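Local coordinates for tyrosine specific protein phosphatase (Trypanosoma cruzi, PDB 4AZ1), which probably removes phosphate groups from phosphotyrosine residues of other proteins, at residues 48-53 with 129-134; 222-227 with 231-236; 43-48 with 74-79; 58-63 with 264-269. All coordinates share one frame; numbering follows the deposited sequence. Where two conformers were deposited one is given.

Contact 1 (48-53 with 129-134); sequences KNRYLD and KADRYW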
loop_
_atom_site.group_PDB
_atom_site.type_symbol
_atom_site.label_atom_id
_atom_site.label_comp_id
_atom_site.label_asym_id
_atom_site.label_seq_id
_atom_site.Cartn_x
_atom_site.Cartn_y
_atom_site.Cartn_z
ATOM N N LYS A 48 6.590 3.624 7.947
ATOM C CA LYS A 48 6.754 3.375 6.520
ATOM C C LYS A 48 8.206 3.204 6.128
ATOM O O LYS A 48 8.539 3.088 4.943
ATOM C CB LYS A 48 6.098 4.487 5.694
ATOM C CG LYS A 48 4.577 4.459 5.754
ATOM C CD LYS A 48 3.965 5.663 5.061
ATOM C CE LYS A 48 2.437 5.590 5.103
ATOM N NZ LYS A 48 1.815 6.865 4.657
ATOM N N ASN A 49 9.080 3.199 7.125
ATOM C CA ASN A 49 10.482 2.918 6.860
ATOM C C ASN A 49 10.730 1.414 6.915
ATOM O O ASN A 49 10.354 0.755 7.893
ATOM C CB ASN A 49 11.361 3.670 7.859
ATOM C CG ASN A 49 11.327 5.170 7.636
ATOM O OD1 ASN A 49 11.058 5.629 6.523
ATOM N ND2 ASN A 49 11.613 5.940 8.682
ATOM N N ARG A 50 11.335 0.869 5.862
ATOM C CA ARG A 50 11.694 -0.539 5.853
ATOM C C ARG A 50 12.772 -0.838 6.911
ATOM O O ARG A 50 12.738 -1.870 7.583
ATOM C CB ARG A 50 12.169 -0.952 4.463
ATOM C CG ARG A 50 12.466 -2.451 4.313
ATOM C CD ARG A 50 12.795 -2.836 2.853
ATOM N NE ARG A 50 11.625 -2.696 1.978
ATOM C CZ ARG A 50 10.648 -3.595 1.878
ATOM N NH1 ARG A 50 10.701 -4.715 2.581
ATOM N NH2 ARG A 50 9.613 -3.383 1.068
ATOM N N TYR A 51 13.725 0.071 7.063
ATOM C CA TYR A 51 14.783 -0.101 8.056
ATOM C C TYR A 51 14.801 1.115 8.982
ATOM O O TYR A 51 14.887 2.257 8.521
ATOM C CB TYR A 51 16.138 -0.280 7.365
ATOM C CG TYR A 51 16.167 -1.452 6.410
ATOM C CD1 TYR A 51 16.383 -2.745 6.877
ATOM C CD2 TYR A 51 15.965 -1.271 5.048
ATOM C CE1 TYR A 51 16.406 -3.836 6.008
ATOM C CE2 TYR A 51 15.990 -2.364 4.154
ATOM C CZ TYR A 51 16.202 -3.643 4.652
ATOM O OH TYR A 51 16.237 -4.744 3.810
ATOM N N LEU A 52 14.728 0.862 10.279
ATOM C CA LEU A 52 14.656 1.933 11.272
ATOM C C LEU A 52 15.761 3.001 11.187
ATOM O O LEU A 52 15.481 4.191 11.354
ATOM C CB LEU A 52 14.573 1.344 12.684
ATOM C CG LEU A 52 13.238 0.643 12.969
ATOM C CD1 LEU A 52 13.113 0.265 14.433
ATOM C CD2 LEU A 52 12.044 1.498 12.519
ATOM N N ASP A 53 16.992 2.589 10.896
ATOM C CA ASP A 53 18.113 3.533 10.860
ATOM C C ASP A 53 18.595 3.913 9.451
ATOM O O ASP A 53 19.707 4.440 9.280
ATOM C CB ASP A 53 19.288 2.993 11.680
ATOM C CG ASP A 53 19.690 1.595 11.266
ATOM O OD1 ASP A 53 19.155 1.095 10.247
ATOM O OD2 ASP A 53 20.542 1.002 11.960
ATOM N N LYS A 129 13.668 -8.474 0.703
ATOM C CA LYS A 129 14.296 -7.226 0.280
ATOM C C LYS A 129 13.259 -6.200 -0.176
ATOM O O LYS A 129 13.448 -4.999 -0.010
ATOM C CB LYS A 129 15.266 -7.501 -0.877
ATOM C CG LYS A 129 16.444 -8.369 -0.494
ATOM C CD LYS A 129 17.388 -7.588 0.412
ATOM C CE LYS A 129 18.610 -8.403 0.791
ATOM N NZ LYS A 129 19.501 -7.559 1.675
ATOM N N ALA A 130 12.172 -6.676 -0.778
ATOM C CA ALA A 130 11.173 -5.769 -1.342
ATOM C C ALA A 130 9.783 -6.390 -1.378
ATOM O O ALA A 130 9.624 -7.606 -1.214
ATOM C CB ALA A 130 11.583 -5.327 -2.750
ATOM N N ASP A 131 8.787 -5.545 -1.629
ATOM C CA ASP A 131 7.404 -5.990 -1.725
ATOM C C ASP A 131 6.852 -5.648 -3.100
ATOM O O ASP A 131 7.059 -4.540 -3.604
ATOM C CB ASP A 131 6.549 -5.335 -0.633
ATOM C CG ASP A 131 6.842 -5.906 0.755
ATOM O OD1 ASP A 131 6.287 -6.977 1.088
ATOM O OD2 ASP A 131 7.625 -5.282 1.510
ATOM N N ARG A 132 6.162 -6.608 -3.707
ATOM C CA ARG A 132 5.613 -6.422 -5.051
ATOM C C ARG A 132 4.620 -5.256 -5.156
ATOM O O ARG A 132 3.690 -5.119 -4.339
ATOM C CB ARG A 132 4.940 -7.714 -5.532
ATOM C CG ARG A 132 4.394 -7.615 -6.960
ATOM C CD ARG A 132 3.943 -8.983 -7.466
ATOM N NE ARG A 132 3.052 -9.618 -6.506
ATOM C CZ ARG A 132 1.751 -9.342 -6.400
ATOM N NH1 ARG A 132 1.185 -8.446 -7.206
ATOM N NH2 ARG A 132 1.007 -9.967 -5.493
ATOM N N TYR A 133 4.813 -4.417 -6.167
ATOM C CA TYR A 133 3.858 -3.348 -6.430
ATOM C C TYR A 133 3.343 -3.364 -7.873
ATOM O O TYR A 133 2.697 -2.413 -8.318
ATOM C CB TYR A 133 4.462 -1.991 -6.060
ATOM C CG TYR A 133 5.830 -1.754 -6.666
ATOM C CD1 TYR A 133 5.962 -1.239 -7.945
ATOM C CD2 TYR A 133 6.986 -2.025 -5.944
ATOM C CE1 TYR A 133 7.211 -1.001 -8.507
ATOM C CE2 TYR A 133 8.256 -1.794 -6.500
ATOM C CZ TYR A 133 8.351 -1.286 -7.779
ATOM O OH TYR A 133 9.587 -1.047 -8.338
ATOM N N TRP A 134 3.618 -4.454 -8.589
ATOM C CA TRP A 134 3.173 -4.602 -9.979
ATOM C C TRP A 134 2.261 -5.813 -10.100
ATOM O O TRP A 134 2.352 -6.725 -9.282
ATOM C CB TRP A 134 4.383 -4.773 -10.911
ATOM C CG TRP A 134 5.237 -5.940 -10.529
ATOM C CD1 TRP A 134 5.078 -7.240 -10.918
ATOM C CD2 TRP A 134 6.379 -5.912 -9.667
ATOM N NE1 TRP A 134 6.054 -8.024 -10.349
ATOM C CE2 TRP A 134 6.863 -7.234 -9.579
ATOM C CE3 TRP A 134 7.038 -4.894 -8.966
ATOM C CZ2 TRP A 134 7.995 -7.564 -8.815
ATOM C CZ3 TRP A 134 8.157 -5.223 -8.204
ATOM C CH2 TRP A 134 8.624 -6.544 -8.137
#
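Two irregular loops face each other here with their backbones well apart, Arg50 CA and Ala130 CA lying 8.9 Å from one another, and the side chain of Arg50 spans the gap. It leaves the backbone extended, with CG anti to N (chi1 -175°), and turns about CG-CD (chi3 -68°) so that the guanidinium reaches the carboxylate of Asp131. Arg50 NH2 donates to Asp131 OD2 at 2.8 Å in a nearly straight bond (160°), close to the guanidinium plane and on the anti lone pair of that oxygen. A second, weak bond joins Arg50 NH1 to the same OD2 at 3.3 Å. The sequence Lys48-Asn49-Arg50-Tyr51 is the KNRY signature of the phosphotyrosine-recognition loop in classical tyrosine phosphatases. Over one face of the guanidinium lie Lys129 O and Ala130 CA, the latter 3.7 Å from Arg50 NH2. Ala95 O receives Arg50 NE, and Lys129 O is itself hydrogen-bonded to Ser227 OG. Arg50 O accepts a hydrogen bond from Arg35 NH1 of the second subunit.

Contact 2 (222-227 with 231-236); sequences VVVHCS and GRTGTL. With FMT (formic acid), chain D.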
loop_
_atom_site.group_PDB
_atom_site.type_symbol
_atom_site.label_atom_id
_atom_site.label_comp_id
_atom_site.label_asym_id
_atom_site.label_seq_id
_atom_site.Cartn_x
_atom_site.Cartn_y
_atom_site.Cartn_z
ATOM N N VAL A 222 14.615 9.798 -12.770
ATOM C CA VAL A 222 14.490 8.347 -12.814
ATOM C C VAL A 222 14.459 7.802 -11.384
ATOM O O VAL A 222 15.344 8.110 -10.584
ATOM C CB VAL A 222 15.686 7.721 -13.537
ATOM C CG1 VAL A 222 15.659 6.203 -13.383
ATOM C CG2 VAL A 222 15.690 8.143 -15.006
ATOM N N VAL A 223 13.449 7.004 -11.050
ATOM C CA VAL A 223 13.390 6.400 -9.722
ATOM C C VAL A 223 14.230 5.119 -9.676
ATOM O O VAL A 223 14.094 4.251 -10.541
ATOM C CB VAL A 223 11.942 6.091 -9.293
ATOM C CG1 VAL A 223 11.923 5.210 -8.025
ATOM C CG2 VAL A 223 11.164 7.386 -9.060
ATOM N N VAL A 224 15.100 5.006 -8.671
ATOM C CA VAL A 224 15.936 3.815 -8.493
ATOM C C VAL A 224 15.835 3.296 -7.058
ATOM O O VAL A 224 16.029 4.057 -6.110
ATOM C CB VAL A 224 17.418 4.131 -8.783
ATOM C CG1 VAL A 224 18.249 2.849 -8.763
ATOM C CG2 VAL A 224 17.555 4.837 -10.107
ATOM N N HIS A 225 15.531 2.012 -6.886
ATOM C CA HIS A 225 15.506 1.465 -5.531
ATOM C C HIS A 225 16.079 0.065 -5.487
ATOM O O HIS A 225 16.013 -0.667 -6.466
ATOM C CB HIS A 225 14.085 1.468 -4.938
ATOM C CG HIS A 225 13.163 0.469 -5.553
ATOM N ND1 HIS A 225 12.937 -0.776 -5.006
ATOM C CD2 HIS A 225 12.379 0.541 -6.663
ATOM C CE1 HIS A 225 12.053 -1.430 -5.746
ATOM N NE2 HIS A 225 11.708 -0.655 -6.761
ATOM N N CYS A 226 16.676 -0.280 -4.349
ATOM C CA CYS A 226 17.019 -1.664 -4.057
ATOM C C CYS A 226 16.170 -2.046 -2.860
ATOM O O CYS A 226 14.948 -1.921 -2.939
ATOM C CB CYS A 226 18.514 -1.831 -3.795
ATOM S SG CYS A 226 19.267 -0.557 -2.767
ATOM N N SER A 227 16.768 -2.477 -1.748
ATOM C CA SER A 227 15.955 -2.654 -0.527
ATOM C C SER A 227 15.901 -1.391 0.336
ATOM O O SER A 227 14.818 -0.840 0.568
ATOM C CB SER A 227 16.383 -3.876 0.301
ATOM O OG SER A 227 15.481 -4.092 1.404
ATOM N N GLY A 231 22.383 1.108 -1.480
ATOM C CA GLY A 231 23.472 0.191 -1.784
ATOM C C GLY A 231 23.706 0.031 -3.271
ATOM O O GLY A 231 24.446 0.815 -3.889
ATOM N N ARG A 232 23.075 -0.988 -3.841
ATOM C CA ARG A 232 23.092 -1.201 -5.276
ATOM C C ARG A 232 22.503 0.014 -5.998
ATOM O O ARG A 232 22.906 0.341 -7.114
ATOM C CB ARG A 232 22.308 -2.495 -5.611
ATOM C CG ARG A 232 23.049 -3.777 -5.150
ATOM C CD ARG A 232 22.162 -5.014 -5.198
ATOM N NE ARG A 232 21.223 -5.047 -4.082
ATOM C CZ ARG A 232 20.265 -5.961 -3.936
ATOM N NH1 ARG A 232 20.112 -6.927 -4.831
ATOM N NH2 ARG A 232 19.461 -5.906 -2.888
ATOM N N THR A 233 21.547 0.678 -5.354
ATOM C CA THR A 233 20.955 1.897 -5.891
ATOM C C THR A 233 22.034 2.974 -6.081
ATOM O O THR A 233 22.113 3.619 -7.138
ATOM C CB THR A 233 19.892 2.433 -4.924
ATOM O OG1 THR A 233 18.746 1.575 -4.964
ATOM C CG2 THR A 233 19.497 3.863 -5.294
ATOM N N GLY A 234 22.867 3.152 -5.059
ATOM C CA GLY A 234 23.983 4.092 -5.121
ATOM C C GLY A 234 25.021 3.759 -6.185
ATOM O O GLY A 234 25.525 4.657 -6.861
ATOM N N THR A 235 25.335 2.475 -6.349
ATOM C CA THR A 235 26.274 2.052 -7.387
ATOM C C THR A 235 25.761 2.390 -8.784
ATOM O O THR A 235 26.508 2.903 -9.638
ATOM C CB THR A 235 26.517 0.532 -7.324
ATOM O OG1 THR A 235 27.165 0.198 -6.090
ATOM C CG2 THR A 235 27.372 0.066 -8.499
ATOM N N LEU A 236 24.492 2.083 -9.029
ATOM C CA LEU A 236 23.906 2.354 -10.333
ATOM C C LEU A 236 23.992 3.841 -10.680
ATOM O O LEU A 236 24.391 4.199 -11.783
ATOM C CB LEU A 236 22.446 1.910 -10.367
ATOM C CG LEU A 236 21.837 2.121 -11.758
ATOM C CD1 LEU A 236 22.717 1.471 -12.795
ATOM C CD2 LEU A 236 20.448 1.532 -11.839
HETATM C C FMT D . 19.806 -3.549 0.095
HETATM O O1 FMT D . 19.308 -3.967 -0.953
HETATM O O2 FMT D . 19.417 -2.529 0.670
#
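Oxygen O1 of the bound formic acid is held from two directions: Arg232 NH2 donates to it at 2.7 Å (165°), with the ligand at the edge of the guanidinium, and Ser227 N reaches it at 3.1 Å. Ala228 N also bonds this molecule. This cradle is the P-loop of the HCSAGIGRTG signature, and the formic acid, probably from the crystallisation liquor, probably marks where relatives bind the substrate's phosphate. Cys226 corresponds to the cysteine that serves as nucleophile in relatives, and probably does so here. Its SG stands between the backbone N and carbonyl carbon (chi1 43°), which directs it toward the start of the helix, where Thr233 N makes a weak hydrogen bond to it at 3.7 Å; Thr233 OG1 lies 3.1 Å from the same sulfur. Behind the loop the contact turns apolar, with Val224 CG1 against Thr233 CG2 at 3.8 Å and against Leu236 CD2 at 4.0 Å. Arg232 NH1 forms a salt bridge with Glu124, and Tyr133 OH bonds His225 NE2. Strand 222-225 runs between parallel strands 90-93 and 115-118; the first helical turn, 232-236, runs back at 140° to it and wedges Leu236 between Ile117 and the leucines of helix 203-215.

Contact 3 (43-48 with 74-79); sequences LKNRHK and PYYING. With FMT (formic acid), chain H.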
loop_
_atom_site.group_PDB
_atom_site.type_symbol
_atom_site.label_atom_id
_atom_site.label_comp_id
_atom_site.label_asym_id
_atom_site.label_seq_id
_atom_site.Cartn_x
_atom_site.Cartn_y
_atom_site.Cartn_z
ATOM N N LEU A 43 11.973 10.593 10.086
ATOM C CA LEU A 43 11.909 10.059 11.448
ATOM C C LEU A 43 10.494 9.924 12.023
ATOM O O LEU A 43 10.221 8.998 12.788
ATOM C CB LEU A 43 12.772 10.895 12.396
ATOM C CG LEU A 43 14.149 10.300 12.689
ATOM C CD1 LEU A 43 15.054 11.295 13.415
ATOM C CD2 LEU A 43 14.011 9.009 13.488
ATOM N N LYS A 44 9.597 10.845 11.683
ATOM C CA LYS A 44 8.226 10.705 12.152
ATOM C C LYS A 44 7.419 9.717 11.308
ATOM O O LYS A 44 6.278 9.398 11.641
ATOM C CB LYS A 44 7.524 12.068 12.286
ATOM C CG LYS A 44 7.235 12.789 10.985
ATOM C CD LYS A 44 6.182 13.865 11.203
ATOM C CE LYS A 44 5.715 14.464 9.885
ATOM N NZ LYS A 44 4.621 15.455 10.091
ATOM N N ASN A 45 8.013 9.214 10.229
ATOM C CA ASN A 45 7.331 8.214 9.404
ATOM C C ASN A 45 7.952 6.829 9.491
ATOM O O ASN A 45 8.059 6.133 8.478
ATOM C CB ASN A 45 7.276 8.653 7.937
ATOM C CG ASN A 45 6.091 9.538 7.643
ATOM O OD1 ASN A 45 4.950 9.065 7.563
ATOM N ND2 ASN A 45 6.347 10.829 7.472
ATOM N N ARG A 46 8.346 6.415 10.689
ATOM C CA ARG A 46 9.013 5.124 10.833
ATOM C C ARG A 46 8.119 3.931 10.500
ATOM O O ARG A 46 8.616 2.857 10.154
ATOM C CB ARG A 46 9.652 4.975 12.218
ATOM C CG ARG A 46 8.734 5.217 13.394
ATOM C CD ARG A 46 9.453 4.832 14.679
ATOM N NE ARG A 46 10.878 5.145 14.583
ATOM C CZ ARG A 46 11.811 4.672 15.404
ATOM N NH1 ARG A 46 11.478 3.856 16.395
ATOM N NH2 ARG A 46 13.082 5.015 15.226
ATOM N N HIS A 47 6.803 4.127 10.585
ATOM C CA HIS A 47 5.849 3.095 10.201
ATOM C C HIS A 47 6.045 2.706 8.744
ATOM O O HIS A 47 5.699 1.598 8.345
ATOM C CB HIS A 47 4.400 3.575 10.392
ATOM C CG HIS A 47 3.973 3.702 11.826
ATOM N ND1 HIS A 47 4.797 3.385 12.885
ATOM C CD2 HIS A 47 2.801 4.110 12.365
ATOM C CE1 HIS A 47 4.150 3.598 14.020
ATOM N NE2 HIS A 47 2.941 4.043 13.734
ATOM N N LYS A 48 6.590 3.624 7.947
ATOM C CA LYS A 48 6.754 3.375 6.520
ATOM C C LYS A 48 8.206 3.204 6.128
ATOM O O LYS A 48 8.539 3.088 4.943
ATOM C CB LYS A 48 6.098 4.487 5.694
ATOM C CG LYS A 48 4.577 4.459 5.754
ATOM C CD LYS A 48 3.965 5.663 5.061
ATOM C CE LYS A 48 2.437 5.590 5.103
ATOM N NZ LYS A 48 1.815 6.865 4.657
ATOM N N PRO A 74 1.100 14.908 0.532
ATOM C CA PRO A 74 0.355 13.993 1.402
ATOM C C PRO A 74 0.867 12.551 1.379
ATOM O O PRO A 74 0.171 11.651 1.862
ATOM C CB PRO A 74 -1.056 14.043 0.812
ATOM C CG PRO A 74 -0.824 14.272 -0.651
ATOM C CD PRO A 74 0.408 15.140 -0.751
ATOM N N TYR A 75 2.055 12.316 0.848
ATOM C CA TYR A 75 2.596 10.972 0.920
ATOM C C TYR A 75 4.079 10.982 1.223
ATOM O O TYR A 75 4.770 11.985 1.040
ATOM C CB TYR A 75 2.304 10.182 -0.354
ATOM C CG TYR A 75 2.662 10.918 -1.613
ATOM C CD1 TYR A 75 3.979 11.037 -2.009
ATOM C CD2 TYR A 75 1.678 11.492 -2.407
ATOM C CE1 TYR A 75 4.315 11.703 -3.153
ATOM C CE2 TYR A 75 2.007 12.165 -3.560
ATOM C CZ TYR A 75 3.331 12.266 -3.928
ATOM O OH TYR A 75 3.684 12.935 -5.075
ATOM N N TYR A 76 4.559 9.841 1.685
ATOM C CA TYR A 76 5.939 9.714 2.105
ATOM C C TYR A 76 6.578 8.534 1.405
ATOM O O TYR A 76 6.063 7.403 1.442
ATOM C CB TYR A 76 6.043 9.551 3.629
ATOM C CG TYR A 76 7.425 9.135 4.105
ATOM C CD1 TYR A 76 8.405 10.082 4.357
ATOM C CD2 TYR A 76 7.737 7.796 4.321
ATOM C CE1 TYR A 76 9.661 9.712 4.791
ATOM C CE2 TYR A 76 8.998 7.418 4.761
ATOM C CZ TYR A 76 9.949 8.382 4.992
ATOM O OH TYR A 76 11.197 8.015 5.428
ATOM N N ILE A 77 7.690 8.811 0.737
ATOM C CA ILE A 77 8.597 7.764 0.362
ATOM C C ILE A 77 9.919 8.074 1.068
ATOM O O ILE A 77 10.300 9.245 1.216
ATOM C CB ILE A 77 8.744 7.629 -1.165
ATOM C CG1 ILE A 77 9.578 8.767 -1.745
ATOM C CG2 ILE A 77 7.346 7.563 -1.838
ATOM C CD1 ILE A 77 10.253 8.406 -3.069
ATOM N N ASN A 78 10.582 7.037 1.568
ATOM C CA ASN A 78 11.922 7.198 2.129
ATOM C C ASN A 78 12.868 7.364 0.939
ATOM O O ASN A 78 13.436 6.382 0.444
ATOM C CB ASN A 78 12.276 5.958 2.952
ATOM C CG ASN A 78 13.611 6.064 3.656
ATOM O OD1 ASN A 78 14.581 6.602 3.120
ATOM N ND2 ASN A 78 13.672 5.519 4.864
ATOM N N GLY A 79 12.997 8.595 0.443
ATOM C CA GLY A 79 13.764 8.818 -0.774
ATOM C C GLY A 79 14.297 10.227 -0.924
ATOM O O GLY A 79 13.783 11.166 -0.314
HETATM C C FMT H . 9.450 4.102 -0.591
HETATM O O1 FMT H . 9.474 4.667 0.511
HETATM O O2 FMT H . 10.223 4.329 -1.535
#
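The phosphotyrosine-recognition loop of the tyrosine phosphatase fold is approached here by the chain leading into strand 79-82, and Tyr76 provides the largest share of the buried surface. Asn45 lies flat upon its ring: CB sits 3.7 Å from the ring centroid, only 8° off the normal, a CH-pi contact over the face. The Asn45 amide continues the stack, its plane 11° from that of the ring, with ND2 3.8 Å from Tyr76 CD1 while donating to Thr41 O. On the opposite face of the ring lies Asn78 N, so the aromatic is sandwiched between a side chain of one segment and the backbone of its own. The phenol OH of Tyr76 bonds Asn49 OD1 and Ser42 OG, which fixes the far end of the ring. Lys48, whose N returns to Asn45 O in the short 3-10 turn, brings CB to 3.9 Å from Tyr76 CD2. Its extended chain carries NZ on to Asp103, whose carboxylate also receives Tyr76 N. Arg30 of the second subunit packs on Asn45. Asn78 centres an inverse gamma turn, and its N donates to O1 of a bound formic acid at 2.8 Å.

Contact 4 (58-63 with 264-269); sequences EATLYP and RRQRFG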
loop_
_atom_site.group_PDB
_atom_site.type_symbol
_atom_site.label_atom_id
_atom_site.label_comp_id
_atom_site.label_asym_id
_atom_site.label_seq_id
_atom_site.Cartn_x
_atom_site.Cartn_y
_atom_site.Cartn_z
ATOM N N GLU A 58 16.367 15.398 5.124
ATOM C CA GLU A 58 15.278 16.354 4.989
ATOM C C GLU A 58 15.493 17.298 3.807
ATOM O O GLU A 58 14.575 17.555 3.029
ATOM C CB GLU A 58 15.158 17.176 6.276
ATOM C CG GLU A 58 13.920 18.050 6.352
ATOM C CD GLU A 58 12.641 17.232 6.402
ATOM O OE1 GLU A 58 12.658 16.130 6.998
ATOM O OE2 GLU A 58 11.615 17.694 5.852
ATOM N N ALA A 59 16.715 17.808 3.679
ATOM C CA ALA A 59 17.028 18.841 2.691
ATOM C C ALA A 59 16.732 18.431 1.250
ATOM O O ALA A 59 16.410 19.278 0.421
ATOM C CB ALA A 59 18.479 19.261 2.820
ATOM N N THR A 60 16.860 17.138 0.959
ATOM C CA THR A 60 16.672 16.639 -0.396
ATOM C C THR A 60 15.559 15.589 -0.461
ATOM O O THR A 60 15.455 14.830 -1.432
ATOM C CB THR A 60 17.980 16.040 -0.944
ATOM O OG1 THR A 60 18.390 14.956 -0.109
ATOM C CG2 THR A 60 19.084 17.092 -0.973
ATOM N N LEU A 61 14.722 15.559 0.571
ATOM C CA LEU A 61 13.626 14.595 0.648
ATOM C C LEU A 61 12.701 14.725 -0.570
ATOM O O LEU A 61 12.268 15.823 -0.908
ATOM C CB LEU A 61 12.831 14.812 1.938
ATOM C CG LEU A 61 11.634 13.879 2.156
ATOM C CD1 LEU A 61 12.117 12.460 2.408
ATOM C CD2 LEU A 61 10.803 14.357 3.304
ATOM N N TYR A 62 12.425 13.614 -1.242
ATOM C CA TYR A 62 11.574 13.642 -2.430
ATOM C C TYR A 62 10.233 12.985 -2.115
ATOM O O TYR A 62 10.193 11.950 -1.447
ATOM C CB TYR A 62 12.261 12.942 -3.618
ATOM C CG TYR A 62 11.548 13.156 -4.950
ATOM C CD1 TYR A 62 11.787 14.298 -5.712
ATOM C CD2 TYR A 62 10.639 12.218 -5.441
ATOM C CE1 TYR A 62 11.142 14.504 -6.926
ATOM C CE2 TYR A 62 9.992 12.415 -6.651
ATOM C CZ TYR A 62 10.247 13.560 -7.390
ATOM O OH TYR A 62 9.602 13.763 -8.591
ATOM N N PRO A 63 9.133 13.570 -2.611
ATOM C CA PRO A 63 9.067 14.723 -3.520
ATOM C C PRO A 63 8.964 16.096 -2.852
ATOM O O PRO A 63 8.681 17.064 -3.560
ATOM C CB PRO A 63 7.764 14.465 -4.277
ATOM C CG PRO A 63 6.887 13.868 -3.231
ATOM C CD PRO A 63 7.803 12.966 -2.413
ATOM N N ARG A 264 26.495 11.113 -1.408
ATOM C CA ARG A 264 26.370 10.979 0.043
ATOM C C ARG A 264 25.856 12.239 0.746
ATOM O O ARG A 264 25.180 12.148 1.773
ATOM C CB ARG A 264 27.706 10.524 0.654
ATOM C CG ARG A 264 27.792 9.025 0.733
ATOM C CD ARG A 264 29.164 8.472 1.105
ATOM N NE ARG A 264 29.064 7.011 1.182
ATOM C CZ ARG A 264 29.049 6.318 2.315
ATOM N NH1 ARG A 264 29.182 6.951 3.479
ATOM N NH2 ARG A 264 28.927 4.992 2.287
ATOM N N ARG A 265 26.169 13.409 0.196
ATOM C CA ARG A 265 25.679 14.659 0.774
ATOM C C ARG A 265 24.184 14.802 0.542
ATOM O O ARG A 265 23.514 15.578 1.226
ATOM C CB ARG A 265 26.391 15.878 0.168
ATOM C CG ARG A 265 27.831 16.079 0.610
ATOM C CD ARG A 265 28.395 17.410 0.081
ATOM N NE ARG A 265 28.745 17.360 -1.343
ATOM C CZ ARG A 265 29.939 16.994 -1.815
ATOM N NH1 ARG A 265 30.916 16.633 -0.986
ATOM N NH2 ARG A 265 30.162 16.987 -3.123
ATOM N N GLN A 266 23.661 14.066 -0.432
ATOM C CA GLN A 266 22.259 14.230 -0.811
ATOM C C GLN A 266 21.382 13.101 -0.271
ATOM O O GLN A 266 20.170 13.252 -0.141
ATOM C CB GLN A 266 22.139 14.333 -2.333
ATOM C CG GLN A 266 22.814 15.557 -2.947
ATOM C CD GLN A 266 22.784 15.510 -4.464
ATOM O OE1 GLN A 266 21.752 15.767 -5.084
ATOM N NE2 GLN A 266 23.915 15.160 -5.068
ATOM N N ARG A 267 22.004 11.966 0.031
ATOM C CA ARG A 267 21.320 10.856 0.699
ATOM C C ARG A 267 22.346 10.094 1.530
ATOM O O ARG A 267 23.205 9.395 0.987
ATOM C CB ARG A 267 20.658 9.910 -0.314
ATOM C CG ARG A 267 19.902 8.726 0.324
ATOM C CD ARG A 267 18.973 8.059 -0.693
ATOM N NE ARG A 267 18.402 6.788 -0.226
ATOM C CZ ARG A 267 17.268 6.668 0.464
ATOM N NH1 ARG A 267 16.574 7.753 0.805
ATOM N NH2 ARG A 267 16.837 5.458 0.829
ATOM N N PHE A 268 22.254 10.240 2.846
ATOM C CA PHE A 268 23.246 9.678 3.756
ATOM C C PHE A 268 23.512 8.199 3.491
ATOM O O PHE A 268 22.581 7.395 3.420
ATOM C CB PHE A 268 22.787 9.853 5.202
ATOM C CG PHE A 268 23.814 9.441 6.202
ATOM C CD1 PHE A 268 24.800 10.333 6.599
ATOM C CD2 PHE A 268 23.812 8.149 6.732
ATOM C CE1 PHE A 268 25.772 9.958 7.517
ATOM C CE2 PHE A 268 24.786 7.761 7.646
ATOM C CZ PHE A 268 25.769 8.670 8.037
ATOM N N GLY A 269 24.784 7.846 3.330
ATOM C CA GLY A 269 25.163 6.444 3.273
ATOM C C GLY A 269 25.183 5.834 1.885
ATOM O O GLY A 269 25.416 4.626 1.760
#
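Thr60 and Gln266 make this small surface contact, where a type I beta turn running from Glu58 to Leu61 meets the last part of helix 255-266 in the tyrosine phosphatase fold. Their CA atoms are 6.1 Å apart, and the joint is a side chain against a main-chain carbonyl. Thr60 OG1 donates to Gln266 O with a modelled length of 2.5 Å, so short that the exact value is doubtful. With chi1 at 60° the Thr60 hydroxyl faces out of the turn, at the carbonyl of Gln266. OG1 therefore serves as donor to Gln266 O and also has Asn80 ND2, an amide of strand 79-82, as a hydrogen-bond partner. The turn itself is closed by Leu61 N to Glu58 O at 3.2 Å, and the backbone of Thr60 pairs with Leu81. The side-chain amide of Gln266 takes no part in the bond to Thr60: OE1 meets Asp83 N, while NE2 folds back to Ala262 O. Next along the chain, Arg267 turns inward and bonds Ala228 O and Gly229 O of the P-loop, which places this edge of the fold just behind the signature loop. Apart from the hydroxyl, the two side chains meet loosely, with Thr60 CG2 4.3 Å from Gln266 CB.

Overall arrangement
Contacts 1 and 3 both use the recognition loop and share Lys48, their centres 11 Å apart, and both touch the second subunit. Contact 2, near the centre of the chain, lies 13 Å from contact 1, joined to it by Tyr51 OH and Ser227 OG at 2.6 Å. Contact 4 is 13 Å from both contact 2 and contact 3; it meets contact 3 where Tyr62 N bonds Gly79 O, but comes no nearer to contact 2 than about 6 Å. Along the chain contacts 1, 3 and 4 interleave, while contact 2 falls entirely within the span of contact 4. Thus N-terminal loops and the chain just after helix 255-266 gather near the P-loop.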